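Local coordinates for protein proline dehydrogenase (Bradyrhizobium japonicum USDA 110, PDB 3HAZ) that probably oxidises proline to glutamate in two steps, using an FAD-dependent proline dehydrogenase and an NAD-dependent aldehyde dehydrogenase joined in one chain, at residues S216-I221 with L275-D280; H228-R233 with K337-L342; I236-S241 with P261-L266; A296-P301 with D307-A312. All blocks are in the same frame, centred on the assembly; numbering follows the deposited sequence.

Contact 1. Residues S216-I221 with L275-D280; sequences SAIETI and LNFTVD. With FAD (flavin-adenine dinucleotide), chain C.
The backbones of I218, on helix 204-223, and L275, just ahead of strand 276-279, come within 8.2 Å at their CA atoms, and no hydrogen bond crosses between 216-221 and 275-280. Side chains do the joining. L275 reaches toward the helix and inserts its two methyls near residues one turn apart. CG2 of I221 touches both, at 3.7 Å from CD2 and 3.8 Å from CD1 of L275. The CD1 methyl also reaches I218, 4.0 Å from its CG2 and 3.9 Å from its carbonyl O. Both isoleucines carry CG2 trans to the backbone N, with chi1 at -74° in each, so the same methyl branch is offered to the leucine twice. I218 has a second use: its extended CG1 arm carries CD1 to the edge of the F277 ring, near the ring plane, 4.1 Å from CE1. That ring is also covered by L263 and L266 of helix 252-272 and by V238 of the neighbouring strand.

This is the packing expected of a (beta/alpha)8 barrel, the fold of the proline dehydrogenase family, in which outer helices cover the outward-facing residues of the parallel strands. The far end of the strand segment differs. D280 is part of the FAD pocket, its CB 3.2 Å from flavin O4, while its carboxylate forms a salt bridge with R341. The chemistry thus divides along one short segment: methyl and ring contacts join this strand and the turn before it to helix 204-223, which leads into the neighbouring strand 235-238, and charge pairing takes over at D280, beside the cofactor.

Contact 2. Residues H228-R233 with K337-L342; sequences HALPDR and KLMVRL. With FAD (flavin-adenine dinucleotide), chain C.
A cis peptide bond precedes P231, and it is this proline, with L230, that meets M339 at one end of a barrel strand. The segment 337-342 holds strand 338-343 of the parallel (beta/alpha)8 barrel, whereas 228-233 belongs to the loop between helix 204-223 and strand 235-238. M339 points toward that loop and folds at its last torsion (chi3 79°), which turns CE to the proline: CE lies 4.0 Å from CB of P231, and SD lies 4.1 Å from CG of L230. The leucine and methionine side chains run at a slant to one another. The loop is tied internally by R233, whose NH2 donates to the carbonyl O of H228 at 2.8 Å, in the carbonyl plane and close to the plane of the guanidinium.

Two residues along the strand, R341 serves the cofactor. Flavin C6 lies over one face of its guanidinium, displaced toward the rim, while FAD O4 lies at the edge of the guanidinium, in its plane. D280, S237, Q418 and Y443 hold the same group by polar bonds, fixing its rotation. Replacing R341 by an alanine removes the guanidinium, and this would probably leave the D280 carboxylate short of a charged mate, S237, Q418 and Y443 short of a polar partner, and a gap against the flavin. The approach to the flavin is closest where NH1 of R341 stands 3.1 Å from FAD N5.

Contact 3. Residues I236-S241 with P261-L266; sequences ISVKLS and PQLLDL. With SO4 (sulfate ion), chain K.
L263 of helix 252-272 fits its two methyls against V238 and L240, and this small apolar knot is the close part of the contact between 236-241 and 261-266. Having CG trans to the backbone N (chi1 -170°) sends the leucine's branch out from the helix to the strand end. CD2 of L263 sits 3.9 Å from CD2 of L240, whose side chain lies slantwise to it. CD1 of L263 touches both partners, 4.0 Å from L240 CD2 and 4.1 Å from V238 CG1, the valine and leucine running past each other in opposite senses. The approach of L266, one turn along, is looser: L266 CD1 stays 4.8 Å from V238 CG2. On the helix side turned from the strand, P261 is exposed, and Q262, L264 and D265 are partly exposed.

A barrel strand is covered here by helix 252-272, the long helix on the way to strand 276-279, and helix 287-298 packs on L240 and L263 as well. K239 points away from the helix. Its extended chain bends at the last torsion, and NZ makes a weak 3.4 Å hydrogen bond to O4 of a sulfate, probably a crystallisation component; its stronger partner is the D280 carboxylate, a salt bridge. The chemistry is thus two-sided: neighbouring residues V238 and K239 point to opposite sides, one into the apolar layer under the helix, the other to the charged side near the flavin.

Contact 4. Residues A296-P301 with D307-A312; sequences ATLADP and DGFGLA
F309 turns its ring toward the last turn of helix 287-298, where T297 and L298 approach it at different atoms. The leucine comes nearer. Its CD1 lies 3.7 Å from CD2 of the F309 ring and 4.2 Å from CE2, an oblique approach at the CD2 and CE2 side of the ring, and the two side chains lie at a slant. T297 brings its methyl to CE1, across the ring from the leucine's contact; CG2 is 4.4 Å away, also oblique and more distant. The phenylalanine has CG opposite its backbone N (chi1 -174°), which carries the ring out from the strand, and chi2 of 90° sets the ring plane perpendicular to the plane of CA, CB and CG. L298 likewise has CG anti to the backbone N (chi1 178°), which carries CD1 out to the ring.

The helix and strand belong to a beta-alpha-beta unit, strand 276-279, helix 287-298 and strand 309-314, of the parallel barrel. The contact lies just before the chain turns back into the next strand, five residues separating 296-301 from 307-312. The CA atoms of L298 and F309 are 8.0 Å apart, and no hydrogen bond links the two segments. Outside them, L338 of the next strand touches both L298 and F309, and I294 of the same helix covers the ring further.

The hydroxyl of T297 turns to its own helix, with OG1 bonded to the carbonyl of V293. This leaves CG2 as the branch turned to the ring, while the helix turn keeps its polar atom satisfied.

From the N terminus, helix 204-223 leads into the loop 228-233 and then strand 235-238. Contact 1 closes the first long loop, from this helix to strand 276-279. Contact 3, strand 235-238 against helix 252-272, is nested inside that loop. Contact 4 follows in series, closing the short connection between helix 287-298 and strand 309-314. Contact 2 spans furthest, from the 228-233 loop to strand 338-343; it encloses contacts 3 and 4 and crosses contact 1. All four reach the same parallel sheet of the proline dehydrogenase barrel: contacts 1, 3 and 4 join helices to strands 276-279, 235-238 and 309-314, while contact 2 ties a loop to strand 338-343.

Contact 1. Residues S216-I221 with L275-D280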
# COMPACT_ATOMS: atom_id res chain seq x y z
N SER A 216 13.64 -39.10 52.81
CA SER A 216 14.36 -40.28 52.32
C SER A 216 15.56 -39.89 51.44
O SER A 216 16.62 -40.51 51.53
CB SER A 216 13.43 -41.21 51.54
OG SER A 216 12.47 -41.82 52.39
N ALA A 217 15.39 -38.86 50.61
CA ALA A 217 16.47 -38.44 49.71
C ALA A 217 17.65 -37.88 50.51
O ALA A 217 18.82 -38.16 50.22
CB ALA A 217 15.95 -37.39 48.70
N ILE A 218 17.33 -37.07 51.51
CA ILE A 218 18.33 -36.50 52.40
C ILE A 218 19.18 -37.60 53.09
O ILE A 218 20.40 -37.47 53.18
CB ILE A 218 17.67 -35.57 53.43
CG1 ILE A 218 17.26 -34.26 52.75
CG2 ILE A 218 18.61 -35.29 54.60
CD1 ILE A 218 16.32 -33.39 53.60
N GLU A 219 18.54 -38.68 53.54
CA GLU A 219 19.29 -39.80 54.12
C GLU A 219 20.18 -40.49 53.08
O GLU A 219 21.36 -40.76 53.35
CB GLU A 219 18.36 -40.80 54.79
CG GLU A 219 17.64 -40.23 56.00
CD GLU A 219 18.59 -39.47 56.92
OE1 GLU A 219 19.61 -40.06 57.34
OE2 GLU A 219 18.31 -38.29 57.22
N THR A 220 19.64 -40.75 51.90
CA THR A 220 20.42 -41.35 50.83
C THR A 220 21.64 -40.50 50.48
O THR A 220 22.77 -40.99 50.46
CB THR A 220 19.58 -41.58 49.56
OG1 THR A 220 18.54 -42.52 49.85
CG2 THR A 220 20.46 -42.11 48.42
N ILE A 221 21.39 -39.22 50.20
CA ILE A 221 22.46 -38.28 49.88
C ILE A 221 23.46 -38.22 51.02
O ILE A 221 24.68 -38.22 50.79
CB ILE A 221 21.91 -36.86 49.64
CG1 ILE A 221 21.19 -36.77 48.30
CG2 ILE A 221 23.04 -35.84 49.68
CD1 ILE A 221 20.39 -35.49 48.15
N LEU A 275 24.34 -30.78 54.64
CA LEU A 275 24.08 -30.67 53.20
C LEU A 275 23.71 -29.25 52.78
O LEU A 275 23.36 -28.42 53.61
CB LEU A 275 22.94 -31.62 52.80
CG LEU A 275 23.10 -33.12 53.09
CD1 LEU A 275 21.83 -33.86 52.68
CD2 LEU A 275 24.33 -33.70 52.38
N ASN A 276 23.82 -28.98 51.49
CA ASN A 276 23.23 -27.80 50.90
C ASN A 276 21.72 -28.07 50.75
O ASN A 276 21.32 -29.09 50.19
CB ASN A 276 23.88 -27.53 49.54
CG ASN A 276 23.33 -26.27 48.85
OD1 ASN A 276 23.35 -26.17 47.62
ND2 ASN A 276 22.84 -25.31 49.64
N PHE A 277 20.90 -27.16 51.26
CA PHE A 277 19.45 -27.32 51.25
C PHE A 277 18.81 -26.09 50.58
O PHE A 277 18.82 -25.00 51.15
CB PHE A 277 18.95 -27.49 52.69
CG PHE A 277 17.48 -27.78 52.81
CD1 PHE A 277 17.01 -29.09 52.73
CD2 PHE A 277 16.58 -26.76 53.02
CE1 PHE A 277 15.66 -29.37 52.84
CE2 PHE A 277 15.22 -27.02 53.14
CZ PHE A 277 14.76 -28.33 53.05
N THR A 278 18.26 -26.27 49.38
CA THR A 278 17.79 -25.13 48.59
C THR A 278 16.29 -25.16 48.36
O THR A 278 15.75 -26.13 47.84
CB THR A 278 18.50 -25.06 47.21
OG1 THR A 278 19.91 -25.23 47.38
CG2 THR A 278 18.24 -23.71 46.54
N VAL A 279 15.61 -24.08 48.76
CA VAL A 279 14.20 -23.89 48.44
C VAL A 279 14.04 -23.26 47.05
O VAL A 279 14.45 -22.12 46.81
CB VAL A 279 13.49 -23.00 49.50
CG1 VAL A 279 11.99 -22.88 49.19
CG2 VAL A 279 13.71 -23.57 50.91
N ASP A 280 13.45 -24.02 46.13
CA ASP A 280 13.28 -23.55 44.76
C ASP A 280 12.37 -22.32 44.71
O ASP A 280 11.57 -22.09 45.62
CB ASP A 280 12.68 -24.65 43.87
CG ASP A 280 13.69 -25.75 43.54
OD1 ASP A 280 14.91 -25.57 43.77
OD2 ASP A 280 13.24 -26.81 43.03
PA FAD C . 19.20 -18.80 28.52
O1A FAD C . 18.87 -19.41 27.04
O2A FAD C . 20.32 -17.86 28.51
O5B FAD C . 17.88 -18.01 29.06
C5B FAD C . 16.66 -18.69 29.04
C4B FAD C . 15.62 -17.90 29.85
O4B FAD C . 15.57 -16.38 29.74
C3B FAD C . 14.42 -18.38 30.39
O3B FAD C . 14.42 -19.63 31.06
C2B FAD C . 13.78 -17.16 31.01
O2B FAD C . 13.87 -17.03 32.41
C1B FAD C . 14.29 -16.01 30.22
N9A FAD C . 13.52 -15.57 29.07
C8A FAD C . 13.24 -16.26 27.90
N7A FAD C . 12.52 -15.42 27.09
C5A FAD C . 12.36 -14.20 27.77
C6A FAD C . 11.68 -12.91 27.40
N6A FAD C . 11.00 -12.77 26.11
N1A FAD C . 11.68 -11.89 28.23
C2A FAD C . 12.34 -11.99 29.47
N3A FAD C . 13.00 -13.23 29.83
C4A FAD C . 12.99 -14.29 28.96
N1 FAD C . 14.06 -21.42 37.67
C2 FAD C . 13.07 -21.05 38.55
O2 FAD C . 12.07 -20.21 38.12
N3 FAD C . 13.07 -21.58 39.88
C4 FAD C . 14.04 -22.45 40.28
O4 FAD C . 14.07 -22.91 41.60
C4X FAD C . 15.08 -22.83 39.37
N5 FAD C . 16.16 -23.77 39.80
C5X FAD C . 17.18 -24.14 38.88
C6 FAD C . 18.24 -25.08 39.30
C7 FAD C . 19.25 -25.44 38.39
C7M FAD C . 20.32 -26.42 38.83
C8 FAD C . 19.25 -24.89 37.01
C8M FAD C . 20.34 -25.27 35.99
C9 FAD C . 18.24 -24.00 36.61
C9A FAD C . 17.18 -23.62 37.56
N10 FAD C . 16.12 -22.69 37.15
C10 FAD C . 15.09 -22.32 38.09
C1' FAD C . 16.15 -21.97 35.84
C2' FAD C . 15.40 -22.64 34.66
O2' FAD C . 15.13 -24.00 34.98
C3' FAD C . 16.23 -22.48 33.38
O3' FAD C . 17.31 -23.41 33.37
C4' FAD C . 16.81 -21.03 33.21
O4' FAD C . 15.94 -19.97 33.41
C5' FAD C . 17.61 -20.87 31.88
O5' FAD C . 18.57 -19.83 31.94
P FAD C . 19.95 -20.01 31.03
O1P FAD C . 20.99 -18.75 31.34
O2P FAD C . 20.56 -21.32 31.30
O3P FAD C . 19.46 -20.09 29.47

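Contact 2. Residues H228-R233 with K337-L342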
# COMPACT_ATOMS: atom_id res chain seq x y z
N HIS A 228 34.43 -34.01 52.84
CA HIS A 228 34.78 -32.60 52.68
C HIS A 228 33.74 -31.68 53.28
O HIS A 228 32.60 -32.09 53.51
CB HIS A 228 35.00 -32.26 51.20
CG HIS A 228 36.04 -33.11 50.55
ND1 HIS A 228 35.76 -33.94 49.48
CD2 HIS A 228 37.35 -33.29 50.82
CE1 HIS A 228 36.86 -34.57 49.11
NE2 HIS A 228 37.84 -34.20 49.91
N ALA A 229 34.12 -30.43 53.52
CA ALA A 229 33.21 -29.43 54.06
C ALA A 229 32.43 -28.77 52.93
O ALA A 229 32.80 -28.87 51.76
CB ALA A 229 33.99 -28.38 54.84
N LEU A 230 31.34 -28.10 53.28
CA LEU A 230 30.66 -27.20 52.35
C LEU A 230 31.70 -26.23 51.82
O LEU A 230 32.57 -25.78 52.57
CB LEU A 230 29.57 -26.41 53.08
CG LEU A 230 28.09 -26.78 52.94
CD1 LEU A 230 27.86 -28.18 52.39
CD2 LEU A 230 27.40 -26.61 54.29
N PRO A 231 31.61 -25.86 50.54
CA PRO A 231 30.49 -26.13 49.64
C PRO A 231 30.63 -27.47 48.94
O PRO A 231 29.79 -27.80 48.09
CB PRO A 231 30.62 -25.01 48.59
CG PRO A 231 31.97 -24.32 48.86
CD PRO A 231 32.70 -25.16 49.85
N ASP A 232 31.65 -28.24 49.28
CA ASP A 232 31.94 -29.47 48.55
C ASP A 232 31.18 -30.67 49.11
O ASP A 232 31.76 -31.73 49.35
CB ASP A 232 33.45 -29.74 48.52
CG ASP A 232 33.84 -30.75 47.45
OD1 ASP A 232 33.05 -30.96 46.51
OD2 ASP A 232 34.94 -31.33 47.55
N ARG A 233 29.88 -30.48 49.34
CA ARG A 233 28.98 -31.56 49.71
C ARG A 233 27.73 -31.46 48.84
O ARG A 233 27.48 -30.41 48.26
CB ARG A 233 28.61 -31.48 51.19
CG ARG A 233 29.81 -31.56 52.13
CD ARG A 233 29.43 -31.40 53.59
NE ARG A 233 28.71 -32.55 54.13
CZ ARG A 233 29.28 -33.73 54.39
NH1 ARG A 233 28.55 -34.73 54.89
NH2 ARG A 233 30.57 -33.92 54.15
N LYS A 337 25.21 -17.99 57.52
CA LYS A 337 25.74 -18.05 56.17
C LYS A 337 24.71 -18.78 55.32
O LYS A 337 24.14 -19.79 55.75
CB LYS A 337 27.05 -18.83 56.14
CG LYS A 337 28.25 -18.09 56.69
CD LYS A 337 29.53 -18.82 56.29
CE LYS A 337 30.75 -17.93 56.46
NZ LYS A 337 31.95 -18.51 55.80
N LEU A 338 24.46 -18.27 54.12
CA LEU A 338 23.49 -18.87 53.22
C LEU A 338 24.12 -19.18 51.87
O LEU A 338 25.02 -18.47 51.42
CB LEU A 338 22.28 -17.95 53.02
CG LEU A 338 21.53 -17.49 54.27
CD1 LEU A 338 20.46 -16.46 53.90
CD2 LEU A 338 20.92 -18.67 55.00
N MET A 339 23.63 -20.24 51.24
CA MET A 339 23.98 -20.53 49.86
C MET A 339 22.78 -20.14 49.00
O MET A 339 21.66 -20.62 49.22
CB MET A 339 24.36 -22.00 49.71
CG MET A 339 25.61 -22.39 50.54
SD MET A 339 25.95 -24.16 50.67
CE MET A 339 26.72 -24.49 49.08
N VAL A 340 23.01 -19.23 48.06
CA VAL A 340 21.93 -18.61 47.32
C VAL A 340 22.07 -18.85 45.83
O VAL A 340 23.05 -18.46 45.22
CB VAL A 340 21.91 -17.10 47.58
CG1 VAL A 340 20.77 -16.44 46.83
CG2 VAL A 340 21.81 -16.84 49.08
N ARG A 341 21.07 -19.52 45.25
CA ARG A 341 21.08 -19.84 43.83
C ARG A 341 20.44 -18.75 42.99
O ARG A 341 19.27 -18.40 43.20
CB ARG A 341 20.36 -21.16 43.57
CG ARG A 341 20.41 -21.57 42.10
CD ARG A 341 19.32 -22.58 41.76
NE ARG A 341 19.48 -23.82 42.51
CZ ARG A 341 18.46 -24.54 42.95
NH1 ARG A 341 17.21 -24.14 42.71
NH2 ARG A 341 18.68 -25.65 43.62
N LEU A 342 21.19 -18.23 42.03
CA LEU A 342 20.64 -17.26 41.10
C LEU A 342 20.31 -17.95 39.78
O LEU A 342 21.16 -18.61 39.19
CB LEU A 342 21.63 -16.12 40.85
CG LEU A 342 21.10 -14.94 40.04
CD1 LEU A 342 20.04 -14.16 40.85
CD2 LEU A 342 22.24 -14.03 39.59
PA FAD C . 19.20 -18.80 28.52
O1A FAD C . 18.87 -19.41 27.04
O2A FAD C . 20.32 -17.86 28.51
O5B FAD C . 17.88 -18.01 29.06
C5B FAD C . 16.66 -18.69 29.04
C4B FAD C . 15.62 -17.90 29.85
O4B FAD C . 15.57 -16.38 29.74
C3B FAD C . 14.42 -18.38 30.39
O3B FAD C . 14.42 -19.63 31.06
C2B FAD C . 13.78 -17.16 31.01
O2B FAD C . 13.87 -17.03 32.41
C1B FAD C . 14.29 -16.01 30.22
N9A FAD C . 13.52 -15.57 29.07
C8A FAD C . 13.24 -16.26 27.90
N7A FAD C . 12.52 -15.42 27.09
C5A FAD C . 12.36 -14.20 27.77
C6A FAD C . 11.68 -12.91 27.40
N6A FAD C . 11.00 -12.77 26.11
N1A FAD C . 11.68 -11.89 28.23
C2A FAD C . 12.34 -11.99 29.47
N3A FAD C . 13.00 -13.23 29.83
C4A FAD C . 12.99 -14.29 28.96
N1 FAD C . 14.06 -21.42 37.67
C2 FAD C . 13.07 -21.05 38.55
O2 FAD C . 12.07 -20.21 38.12
N3 FAD C . 13.07 -21.58 39.88
C4 FAD C . 14.04 -22.45 40.28
O4 FAD C . 14.07 -22.91 41.60
C4X FAD C . 15.08 -22.83 39.37
N5 FAD C . 16.16 -23.77 39.80
C5X FAD C . 17.18 -24.14 38.88
C6 FAD C . 18.24 -25.08 39.30
C7 FAD C . 19.25 -25.44 38.39
C7M FAD C . 20.32 -26.42 38.83
C8 FAD C . 19.25 -24.89 37.01
C8M FAD C . 20.34 -25.27 35.99
C9 FAD C . 18.24 -24.00 36.61
C9A FAD C . 17.18 -23.62 37.56
N10 FAD C . 16.12 -22.69 37.15
C10 FAD C . 15.09 -22.32 38.09
C1' FAD C . 16.15 -21.97 35.84
C2' FAD C . 15.40 -22.64 34.66
O2' FAD C . 15.13 -24.00 34.98
C3' FAD C . 16.23 -22.48 33.38
O3' FAD C . 17.31 -23.41 33.37
C4' FAD C . 16.81 -21.03 33.21
O4' FAD C . 15.94 -19.97 33.41
C5' FAD C . 17.61 -20.87 31.88
O5' FAD C . 18.57 -19.83 31.94
P FAD C . 19.95 -20.01 31.03
O1P FAD C . 20.99 -18.75 31.34
O2P FAD C . 20.56 -21.32 31.30
O3P FAD C . 19.46 -20.09 29.47

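Contact 3. Residues I236-S241 with P261-L266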
# COMPACT_ATOMS: atom_id res chain seq x y z
N ILE A 236 20.17 -30.78 47.99
CA ILE A 236 18.83 -31.20 47.60
C ILE A 236 17.99 -29.96 47.34
O ILE A 236 18.12 -28.96 48.05
CB ILE A 236 18.19 -32.08 48.70
CG1 ILE A 236 16.87 -32.68 48.20
CG2 ILE A 236 17.98 -31.28 49.99
CD1 ILE A 236 16.35 -33.80 49.10
N SER A 237 17.15 -30.02 46.31
CA SER A 237 16.23 -28.94 45.98
C SER A 237 14.82 -29.32 46.40
O SER A 237 14.37 -30.44 46.17
CB SER A 237 16.23 -28.64 44.48
OG SER A 237 17.36 -27.87 44.12
N VAL A 238 14.12 -28.35 47.00
CA VAL A 238 12.80 -28.57 47.57
C VAL A 238 11.84 -27.48 47.11
O VAL A 238 12.24 -26.33 46.94
CB VAL A 238 12.90 -28.56 49.11
CG1 VAL A 238 11.57 -28.20 49.74
CG2 VAL A 238 13.42 -29.91 49.61
N LYS A 239 10.58 -27.85 46.88
CA LYS A 239 9.54 -26.90 46.47
C LYS A 239 8.45 -26.76 47.53
O LYS A 239 7.82 -27.74 47.93
CB LYS A 239 8.90 -27.33 45.15
CG LYS A 239 9.69 -26.93 43.91
CD LYS A 239 8.97 -27.40 42.65
CE LYS A 239 9.70 -26.93 41.39
NZ LYS A 239 11.11 -27.39 41.39
N LEU A 240 8.22 -25.53 47.97
CA LEU A 240 7.18 -25.29 48.98
C LEU A 240 5.81 -25.80 48.53
O LEU A 240 5.05 -26.29 49.35
CB LEU A 240 7.10 -23.81 49.34
CG LEU A 240 8.42 -23.24 49.86
CD1 LEU A 240 8.32 -21.76 50.19
CD2 LEU A 240 8.88 -24.04 51.07
N SER A 241 5.50 -25.70 47.23
CA SER A 241 4.18 -26.13 46.77
C SER A 241 4.00 -27.64 46.91
O SER A 241 2.88 -28.14 46.95
CB SER A 241 3.91 -25.67 45.32
OG SER A 241 4.66 -26.43 44.38
N PRO A 261 6.77 -25.86 60.09
CA PRO A 261 7.37 -26.96 60.85
C PRO A 261 7.83 -28.08 59.93
O PRO A 261 8.82 -28.75 60.23
CB PRO A 261 6.21 -27.46 61.74
CG PRO A 261 5.23 -26.31 61.78
CD PRO A 261 5.36 -25.62 60.46
N GLN A 262 7.12 -28.28 58.82
CA GLN A 262 7.50 -29.30 57.85
C GLN A 262 8.85 -28.97 57.21
O GLN A 262 9.74 -29.81 57.16
CB GLN A 262 6.42 -29.44 56.78
CG GLN A 262 5.01 -29.56 57.33
CD GLN A 262 4.67 -30.94 57.82
OE1 GLN A 262 5.55 -31.75 58.15
NE2 GLN A 262 3.37 -31.23 57.89
N LEU A 263 8.99 -27.74 56.71
CA LEU A 263 10.23 -27.30 56.07
C LEU A 263 11.37 -27.29 57.07
O LEU A 263 12.51 -27.57 56.72
CB LEU A 263 10.07 -25.90 55.48
CG LEU A 263 11.24 -25.44 54.58
CD1 LEU A 263 11.32 -26.30 53.31
CD2 LEU A 263 11.14 -23.96 54.21
N LEU A 264 11.05 -26.96 58.32
CA LEU A 264 12.06 -26.97 59.38
C LEU A 264 12.59 -28.38 59.63
O LEU A 264 13.79 -28.59 59.73
CB LEU A 264 11.48 -26.38 60.67
CG LEU A 264 12.45 -26.37 61.86
CD1 LEU A 264 13.76 -25.70 61.48
CD2 LEU A 264 11.82 -25.68 63.07
N ASP A 265 11.67 -29.35 59.72
CA ASP A 265 12.04 -30.75 59.93
C ASP A 265 13.00 -31.21 58.84
O ASP A 265 14.03 -31.84 59.12
CB ASP A 265 10.78 -31.62 59.95
CG ASP A 265 11.06 -33.06 60.36
OD1 ASP A 265 12.23 -33.49 60.36
OD2 ASP A 265 10.09 -33.77 60.68
N LEU A 266 12.67 -30.90 57.59
CA LEU A 266 13.53 -31.28 56.47
C LEU A 266 14.90 -30.58 56.52
O LEU A 266 15.92 -31.20 56.28
CB LEU A 266 12.83 -31.03 55.14
CG LEU A 266 11.63 -31.93 54.79
CD1 LEU A 266 11.02 -31.52 53.45
CD2 LEU A 266 12.01 -33.41 54.78
S SO4 K . 13.13 -25.93 37.94
O1 SO4 K . 14.56 -25.69 37.74
O2 SO4 K . 12.41 -25.36 36.81
O3 SO4 K . 12.88 -27.37 38.01
O4 SO4 K . 12.71 -25.30 39.19

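Contact 4. Residues A296-P301 with D307-A312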
# COMPACT_ATOMS: atom_id res chain seq x y z
N ALA A 296 10.64 -17.54 58.45
CA ALA A 296 10.21 -18.13 59.72
C ALA A 296 10.96 -19.43 59.98
O ALA A 296 11.31 -19.75 61.11
CB ALA A 296 8.71 -18.36 59.73
N THR A 297 11.22 -20.19 58.92
CA THR A 297 11.99 -21.41 59.05
C THR A 297 13.42 -21.10 59.46
O THR A 297 13.95 -21.70 60.40
CB THR A 297 12.00 -22.18 57.72
OG1 THR A 297 10.65 -22.43 57.31
CG2 THR A 297 12.74 -23.50 57.89
N LEU A 298 14.04 -20.16 58.76
CA LEU A 298 15.44 -19.84 58.98
C LEU A 298 15.66 -19.31 60.39
O LEU A 298 16.73 -19.47 60.97
CB LEU A 298 15.94 -18.81 57.96
CG LEU A 298 17.39 -18.34 58.13
CD1 LEU A 298 18.36 -19.48 57.82
CD2 LEU A 298 17.69 -17.12 57.25
N ALA A 299 14.62 -18.69 60.96
CA ALA A 299 14.74 -18.08 62.27
C ALA A 299 14.89 -19.11 63.40
O ALA A 299 15.37 -18.77 64.48
CB ALA A 299 13.56 -17.18 62.54
N ASP A 300 14.49 -20.35 63.15
CA ASP A 300 14.54 -21.37 64.20
C ASP A 300 15.97 -21.64 64.66
O ASP A 300 16.84 -21.96 63.86
CB ASP A 300 13.87 -22.66 63.74
CG ASP A 300 13.65 -23.64 64.88
OD1 ASP A 300 14.63 -24.25 65.34
OD2 ASP A 300 12.49 -23.79 65.32
N PRO A 301 16.20 -21.53 65.98
CA PRO A 301 17.53 -21.69 66.58
C PRO A 301 18.20 -23.01 66.21
O PRO A 301 19.43 -23.10 66.25
CB PRO A 301 17.24 -21.66 68.09
CG PRO A 301 15.97 -20.88 68.20
CD PRO A 301 15.17 -21.23 66.98
N ASP A 307 25.81 -23.98 57.39
CA ASP A 307 25.96 -23.01 56.30
C ASP A 307 25.30 -23.46 54.98
O ASP A 307 25.54 -22.86 53.93
CB ASP A 307 27.45 -22.72 56.04
CG ASP A 307 28.17 -22.17 57.27
OD1 ASP A 307 27.50 -21.65 58.19
OD2 ASP A 307 29.42 -22.24 57.30
N GLY A 308 24.46 -24.49 55.04
CA GLY A 308 23.91 -25.06 53.82
C GLY A 308 22.52 -24.60 53.39
O GLY A 308 22.09 -24.89 52.27
N PHE A 309 21.82 -23.90 54.28
CA PHE A 309 20.47 -23.44 53.97
C PHE A 309 20.49 -22.35 52.92
O PHE A 309 21.40 -21.52 52.89
CB PHE A 309 19.74 -22.94 55.22
CG PHE A 309 18.30 -22.59 54.98
CD1 PHE A 309 17.31 -23.55 55.13
CD2 PHE A 309 17.93 -21.31 54.60
CE1 PHE A 309 15.98 -23.24 54.91
CE2 PHE A 309 16.60 -20.99 54.37
CZ PHE A 309 15.62 -21.96 54.53
N GLY A 310 19.48 -22.34 52.06
CA GLY A 310 19.41 -21.36 51.00
C GLY A 310 18.15 -21.42 50.15
O GLY A 310 17.22 -22.20 50.43
N LEU A 311 18.13 -20.60 49.11
CA LEU A 311 16.96 -20.47 48.25
C LEU A 311 17.39 -20.01 46.87
O LEU A 311 18.49 -19.47 46.69
CB LEU A 311 15.98 -19.46 48.83
CG LEU A 311 16.26 -18.00 48.46
CD1 LEU A 311 15.06 -17.12 48.77
CD2 LEU A 311 17.50 -17.48 49.17
N ALA A 312 16.50 -20.21 45.90
CA ALA A 312 16.72 -19.71 44.55
C ALA A 312 16.04 -18.35 44.40
O ALA A 312 15.00 -18.10 45.01
CB ALA A 312 16.17 -20.69 43.52